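Local structure of viral interleukin-10 homolog (Human herpesvirus 5, 1LQS) at residues C[25-30]-C[99-104]; C[65-70]-C[105-110]. The protein mimics human interleukin-10, binding the host interleukin-10 receptor as a secreted cytokine and turning its immunosuppressive signalling to the virus's advantage. All blocks are in the same frame, centred on the assembly; numbering follows the deposited sequence.

Contact 1: residues C[25-30]-C[99-104]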
loop_
_atom_site.group_PDB
_atom_site.type_symbol
_atom_site.label_atom_id
_atom_site.label_comp_id
_atom_site.label_asym_id
_atom_site.label_seq_id
_atom_site.Cartn_x
_atom_site.Cartn_y
_atom_site.Cartn_z
ATOM N N ALA C 25 -9.483 -20.248 10.273
ATOM C CA ALA C 25 -9.037 -21.541 9.763
ATOM C C ALA C 25 -10.086 -22.673 9.695
ATOM O O ALA C 25 -10.181 -23.359 8.673
ATOM C CB ALA C 25 -7.816 -22.002 10.539
ATOM N N THR C 26 -10.882 -22.863 10.742
ATOM C CA THR C 26 -11.866 -23.945 10.726
ATOM C C THR C 26 -13.001 -23.724 9.735
ATOM O O THR C 26 -13.445 -24.671 9.073
ATOM C CB THR C 26 -12.465 -24.216 12.121
ATOM O OG1 THR C 26 -11.420 -24.570 13.030
ATOM C CG2 THR C 26 -13.437 -25.387 12.054
ATOM N N ARG C 27 -13.478 -22.488 9.630
ATOM C CA ARG C 27 -14.542 -22.197 8.682
ATOM C C ARG C 27 -13.955 -22.281 7.284
ATOM O O ARG C 27 -14.626 -22.694 6.337
ATOM C CB ARG C 27 -15.141 -20.818 8.932
ATOM C CG ARG C 27 -15.966 -20.751 10.203
ATOM C CD ARG C 27 -15.333 -19.787 11.182
ATOM N NE ARG C 27 -16.169 -18.610 11.381
ATOM C CZ ARG C 27 -15.720 -17.461 11.866
ATOM N NH1 ARG C 27 -14.442 -17.335 12.191
ATOM N NH2 ARG C 27 -16.556 -16.448 12.040
ATOM N N LEU C 28 -12.702 -21.886 7.144
ATOM C CA LEU C 28 -12.083 -21.996 5.842
ATOM C C LEU C 28 -12.077 -23.482 5.491
ATOM O O LEU C 28 -12.321 -23.858 4.345
ATOM C CB LEU C 28 -10.654 -21.475 5.876
ATOM C CG LEU C 28 -10.472 -19.973 5.719
ATOM C CD1 LEU C 28 -9.023 -19.585 5.991
ATOM C CD2 LEU C 28 -10.871 -19.592 4.322
ATOM N N GLN C 29 -11.817 -24.333 6.483
ATOM C CA GLN C 29 -11.775 -25.775 6.237
ATOM C C GLN C 29 -13.151 -26.380 5.974
ATOM O O GLN C 29 -13.286 -27.232 5.102
ATOM C CB GLN C 29 -11.099 -26.499 7.394
ATOM C CG GLN C 29 -10.692 -27.903 7.054
ATOM C CD GLN C 29 -10.131 -28.609 8.245
ATOM O OE1 GLN C 29 -10.762 -28.655 9.300
ATOM N NE2 GLN C 29 -8.937 -29.165 8.098
ATOM N N ASP C 30 -14.164 -25.958 6.727
ATOM C CA ASP C 30 -15.513 -26.452 6.485
ATOM C C ASP C 30 -15.898 -26.152 5.032
ATOM O O ASP C 30 -16.338 -27.045 4.314
ATOM C CB ASP C 30 -16.550 -25.769 7.378
ATOM C CG ASP C 30 -16.312 -25.991 8.850
ATOM O OD1 ASP C 30 -15.662 -26.993 9.239
ATOM O OD2 ASP C 30 -16.807 -25.147 9.626
ATOM N N LEU C 99 -19.707 -18.862 5.030
ATOM C CA LEU C 99 -19.058 -17.718 4.430
ATOM C C LEU C 99 -19.606 -16.494 5.122
ATOM O O LEU C 99 -18.882 -15.529 5.376
ATOM C CB LEU C 99 -19.343 -17.673 2.933
ATOM C CG LEU C 99 -18.513 -16.707 2.085
ATOM C CD1 LEU C 99 -17.035 -16.775 2.469
ATOM C CD2 LEU C 99 -18.721 -17.064 0.623
ATOM N N GLU C 100 -20.891 -16.552 5.451
ATOM C CA GLU C 100 -21.552 -15.453 6.138
ATOM C C GLU C 100 -20.848 -15.276 7.494
ATOM O O GLU C 100 -20.479 -14.168 7.882
ATOM C CB GLU C 100 -23.036 -15.794 6.319
ATOM C CG GLU C 100 -23.956 -14.616 6.617
ATOM C CD GLU C 100 -23.940 -13.548 5.526
ATOM O OE1 GLU C 100 -24.097 -13.896 4.334
ATOM O OE2 GLU C 100 -23.785 -12.355 5.858
ATOM N N SER C 101 -20.639 -16.386 8.196
ATOM C CA SER C 101 -19.981 -16.364 9.493
ATOM C C SER C 101 -18.647 -15.636 9.396
ATOM O O SER C 101 -18.323 -14.794 10.240
ATOM C CB SER C 101 -19.761 -17.794 9.989
ATOM O OG SER C 101 -19.182 -17.805 11.280
ATOM N N ILE C 102 -17.875 -15.964 8.363
ATOM C CA ILE C 102 -16.582 -15.325 8.147
ATOM C C ILE C 102 -16.717 -13.809 7.896
ATOM O O ILE C 102 -15.983 -13.017 8.488
ATOM C CB ILE C 102 -15.833 -15.972 6.953
ATOM C CG1 ILE C 102 -15.579 -17.448 7.252
ATOM C CG2 ILE C 102 -14.512 -15.261 6.713
ATOM C CD1 ILE C 102 -14.748 -18.143 6.213
ATOM N N TYR C 103 -17.661 -13.414 7.036
ATOM C CA TYR C 103 -17.871 -12.002 6.716
ATOM C C TYR C 103 -18.201 -11.135 7.925
ATOM O O TYR C 103 -17.638 -10.055 8.086
ATOM C CB TYR C 103 -18.987 -11.838 5.686
ATOM C CG TYR C 103 -19.052 -10.445 5.085
ATOM C CD1 TYR C 103 -17.980 -9.933 4.354
ATOM C CD2 TYR C 103 -20.173 -9.645 5.243
ATOM C CE1 TYR C 103 -18.022 -8.666 3.800
ATOM C CE2 TYR C 103 -20.224 -8.374 4.690
ATOM C CZ TYR C 103 -19.143 -7.890 3.967
ATOM O OH TYR C 103 -19.184 -6.634 3.408
ATOM N N LYS C 104 -19.127 -11.594 8.760
ATOM C CA LYS C 104 -19.506 -10.847 9.949
ATOM C C LYS C 104 -18.297 -10.617 10.844
ATOM O O LYS C 104 -18.187 -9.569 11.481
ATOM C CB LYS C 104 -20.596 -11.590 10.729
ATOM C CG LYS C 104 -21.933 -11.651 9.989
ATOM C CD LYS C 104 -23.024 -12.320 10.815
ATOM C CE LYS C 104 -24.339 -12.364 10.043
ATOM N NZ LYS C 104 -25.434 -13.053 10.788
#
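Arg27 and Ile102 mark the backbone register between segments 25-30 and 99-104, two short helical segments that run nearly antiparallel, with 154° between their directions and 9.9 Å between their axes. The side chain of Arg27 spans the gap. Its CB rests on the Ile102 side chain, 3.8 Å from Ile102 CG1, and the chain then bends at chi2 and again at chi3, which carries the guanidinium past Ile102 to Ser101. There the group grips a single oxygen side-on: Arg27 NE and Arg27 NH2 both donate to Ser101 OG, each at 3.1 Å, with the hydroxyl oxygen lying at the edge of the guanidinium and almost in its plane. At 148° and 150° the two bonds are about equally bent, the expected price of sharing one acceptor. Asp105, one turn further on, forms a salt bridge with Arg27 NH2, so that charge and hydroxyl together would fix the rotation of the guanidinium. Beneath this polar bridge, Ile102 CD1 reaches to 4.4 Å from Leu28 N. Helices 25-42 and 89-106 thus pair directly, while helix 62-84 packs on Leu99 and Leu149 of the second subunit packs on Ile102.

Contact 2: residues C[65-70]-C[105-110]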
loop_
_atom_site.group_PDB
_atom_site.type_symbol
_atom_site.label_atom_id
_atom_site.label_comp_id
_atom_site.label_asym_id
_atom_site.label_seq_id
_atom_site.Cartn_x
_atom_site.Cartn_y
_atom_site.Cartn_z
ATOM N N VAL C 65 -11.841 -5.125 -3.301
ATOM C CA VAL C 65 -12.326 -6.218 -4.141
ATOM C C VAL C 65 -12.763 -7.405 -3.294
ATOM O O VAL C 65 -13.701 -8.107 -3.645
ATOM C CB VAL C 65 -11.242 -6.684 -5.151
ATOM C CG1 VAL C 65 -11.731 -7.895 -5.915
ATOM C CG2 VAL C 65 -10.903 -5.551 -6.118
ATOM N N MET C 66 -12.086 -7.613 -2.170
ATOM C CA MET C 66 -12.405 -8.726 -1.291
ATOM C C MET C 66 -13.817 -8.580 -0.760
ATOM O O MET C 66 -14.549 -9.573 -0.680
ATOM C CB MET C 66 -11.416 -8.801 -0.119
ATOM C CG MET C 66 -11.492 -10.092 0.712
ATOM S SD MET C 66 -10.815 -11.578 -0.113
ATOM C CE MET C 66 -12.287 -12.181 -0.874
ATOM N N ASP C 67 -14.201 -7.351 -0.403
ATOM C CA ASP C 67 -15.543 -7.099 0.128
ATOM C C ASP C 67 -16.560 -7.269 -0.971
ATOM O O ASP C 67 -17.577 -7.947 -0.790
ATOM C CB ASP C 67 -15.685 -5.688 0.694
ATOM C CG ASP C 67 -16.922 -5.543 1.589
ATOM O OD1 ASP C 67 -16.872 -6.057 2.730
ATOM O OD2 ASP C 67 -17.941 -4.937 1.157
ATOM N N TRP C 68 -16.283 -6.649 -2.114
ATOM C CA TRP C 68 -17.181 -6.745 -3.248
ATOM C C TRP C 68 -17.498 -8.196 -3.510
ATOM O O TRP C 68 -18.674 -8.578 -3.536
ATOM C CB TRP C 68 -16.565 -6.140 -4.516
ATOM C CG TRP C 68 -17.556 -6.097 -5.647
ATOM C CD1 TRP C 68 -18.634 -5.262 -5.756
ATOM C CD2 TRP C 68 -17.622 -6.985 -6.771
ATOM N NE1 TRP C 68 -19.369 -5.578 -6.875
ATOM C CE2 TRP C 68 -18.771 -6.632 -7.516
ATOM C CE3 TRP C 68 -16.828 -8.046 -7.221
ATOM C CZ2 TRP C 68 -19.146 -7.305 -8.688
ATOM C CZ3 TRP C 68 -17.205 -8.719 -8.394
ATOM C CH2 TRP C 68 -18.354 -8.342 -9.107
ATOM N N LEU C 69 -16.446 -8.998 -3.699
ATOM C CA LEU C 69 -16.603 -10.420 -3.978
ATOM C C LEU C 69 -17.463 -11.146 -2.963
ATOM O O LEU C 69 -18.464 -11.778 -3.326
ATOM C CB LEU C 69 -15.251 -11.106 -4.065
ATOM C CG LEU C 69 -14.486 -10.893 -5.374
ATOM C CD1 LEU C 69 -13.247 -11.798 -5.389
ATOM C CD2 LEU C 69 -15.392 -11.196 -6.570
ATOM N N LEU C 70 -17.080 -11.056 -1.692
ATOM C CA LEU C 70 -17.824 -11.717 -0.631
ATOM C C LEU C 70 -19.309 -11.325 -0.612
ATOM O O LEU C 70 -20.184 -12.166 -0.351
ATOM C CB LEU C 70 -17.166 -11.416 0.713
ATOM C CG LEU C 70 -15.749 -11.984 0.885
ATOM C CD1 LEU C 70 -15.093 -11.393 2.117
ATOM C CD2 LEU C 70 -15.816 -13.496 0.989
ATOM N N ASP C 105 -17.388 -11.593 10.891
ATOM C CA ASP C 105 -16.180 -11.469 11.708
ATOM C C ASP C 105 -15.111 -10.594 11.067
ATOM O O ASP C 105 -14.346 -9.939 11.764
ATOM C CB ASP C 105 -15.582 -12.842 12.005
ATOM C CG ASP C 105 -16.186 -13.481 13.233
ATOM O OD1 ASP C 105 -15.677 -14.553 13.644
ATOM O OD2 ASP C 105 -17.167 -12.912 13.779
ATOM N N MET C 106 -15.049 -10.597 9.742
ATOM C CA MET C 106 -14.071 -9.790 9.037
ATOM C C MET C 106 -14.365 -8.283 9.131
ATOM O O MET C 106 -13.433 -7.471 9.178
ATOM C CB MET C 106 -14.007 -10.204 7.573
ATOM C CG MET C 106 -13.290 -11.508 7.301
ATOM S SD MET C 106 -13.356 -11.809 5.520
ATOM C CE MET C 106 -12.208 -10.577 4.933
ATOM N N ARG C 107 -15.646 -7.906 9.155
ATOM C CA ARG C 107 -15.998 -6.490 9.249
ATOM C C ARG C 107 -16.024 -6.022 10.694
ATOM O O ARG C 107 -16.648 -5.021 11.030
ATOM C CB ARG C 107 -17.346 -6.214 8.581
ATOM C CG ARG C 107 -17.320 -6.460 7.086
ATOM C CD ARG C 107 -18.503 -5.849 6.354
ATOM N NE ARG C 107 -18.282 -4.454 5.963
ATOM C CZ ARG C 107 -18.555 -3.394 6.724
ATOM N NH1 ARG C 107 -19.065 -3.548 7.941
ATOM N NH2 ARG C 107 -18.335 -2.172 6.259
ATOM N N GLN C 108 -15.317 -6.756 11.539
ATOM C CA GLN C 108 -15.236 -6.455 12.957
ATOM C C GLN C 108 -13.763 -6.131 13.260
ATOM O O GLN C 108 -13.407 -5.762 14.385
ATOM C CB GLN C 108 -15.722 -7.679 13.736
ATOM C CG GLN C 108 -16.294 -7.415 15.107
ATOM C CD GLN C 108 -17.271 -8.507 15.528
ATOM O OE1 GLN C 108 -17.434 -8.797 16.720
ATOM N NE2 GLN C 108 -17.940 -9.111 14.542
ATOM N N CYS C 109 -12.923 -6.278 12.232
ATOM C CA CYS C 109 -11.485 -5.998 12.310
ATOM C C CYS C 109 -11.083 -4.967 11.236
ATOM O O CYS C 109 -11.102 -5.256 10.034
ATOM C CB CYS C 109 -10.665 -7.286 12.104
ATOM S SG CYS C 109 -8.865 -6.975 12.057
ATOM N N PRO C 110 -10.705 -3.749 11.662
ATOM C CA PRO C 110 -10.291 -2.644 10.782
ATOM C C PRO C 110 -9.202 -3.056 9.809
ATOM O O PRO C 110 -9.291 -2.821 8.602
ATOM C CB PRO C 110 -9.778 -1.595 11.757
ATOM C CG PRO C 110 -10.606 -1.833 12.962
ATOM C CD PRO C 110 -10.627 -3.339 13.073
#
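Met106 points its CB toward helix 62-84 from the last turn of helix 89-106, and its side chain provides the apolar half of the contact between segments 65-70 and 105-110. From CB the chain runs extended through CG (chi2 179°), and the first atom to meet the facing helix is the sulfur: Met106 SD lies 3.8 Å from Leu70 CD1. A bend at chi3 (72°) then turns the methyl so that it faces two partners on helix 62-84, with Met106 CE 4.1 Å from Leu70 CD1 and 4.3 Å from Met66 CG. Leu70 and Met106 cross at about a right angle, and a single methyl of the leucine, CD1, meets both the sulfur and the methyl of the methionine. This packing belongs to the helical core of the interleukin-10 fold, in which two subunits intertwine; Leu149 of the second subunit touches Met106, and its Tyr152 touches Met66. Nearer the surface, where Arg107 is the first residue to leave helical geometry, Asp67 OD1 and Arg107 NE form a long salt bridge of 3.9 Å. The carboxylate oxygen approaches the guanidinium edge near its plane, although the two flat groups are turned 63° apart. Closer partners hold Asp67: Tyr103 hydrogen-bonds its OD1, and Arg71 forms a salt bridge with its OD2.

How the contacts relate
Contacts 1 and 2 lie with their centres about 12 Å apart and share helix 89-106, which meets helix 25-42 through segment 99-104 and helix 62-84 through its C-terminal end. Along the chain the segments alternate: 25-30, 65-70, 99-104, 105-110. Polar links through Asp105 and Tyr103 cross from one contact to the other, while Leu99 and Tyr103 pack on Leu70. Three helices of one chain are thereby joined, and both contacts also touch the second subunit. Just beyond the shared helix, the disulfide of Cys109 with Cys19 ties its end to the N-terminal region ahead of helix 25-42.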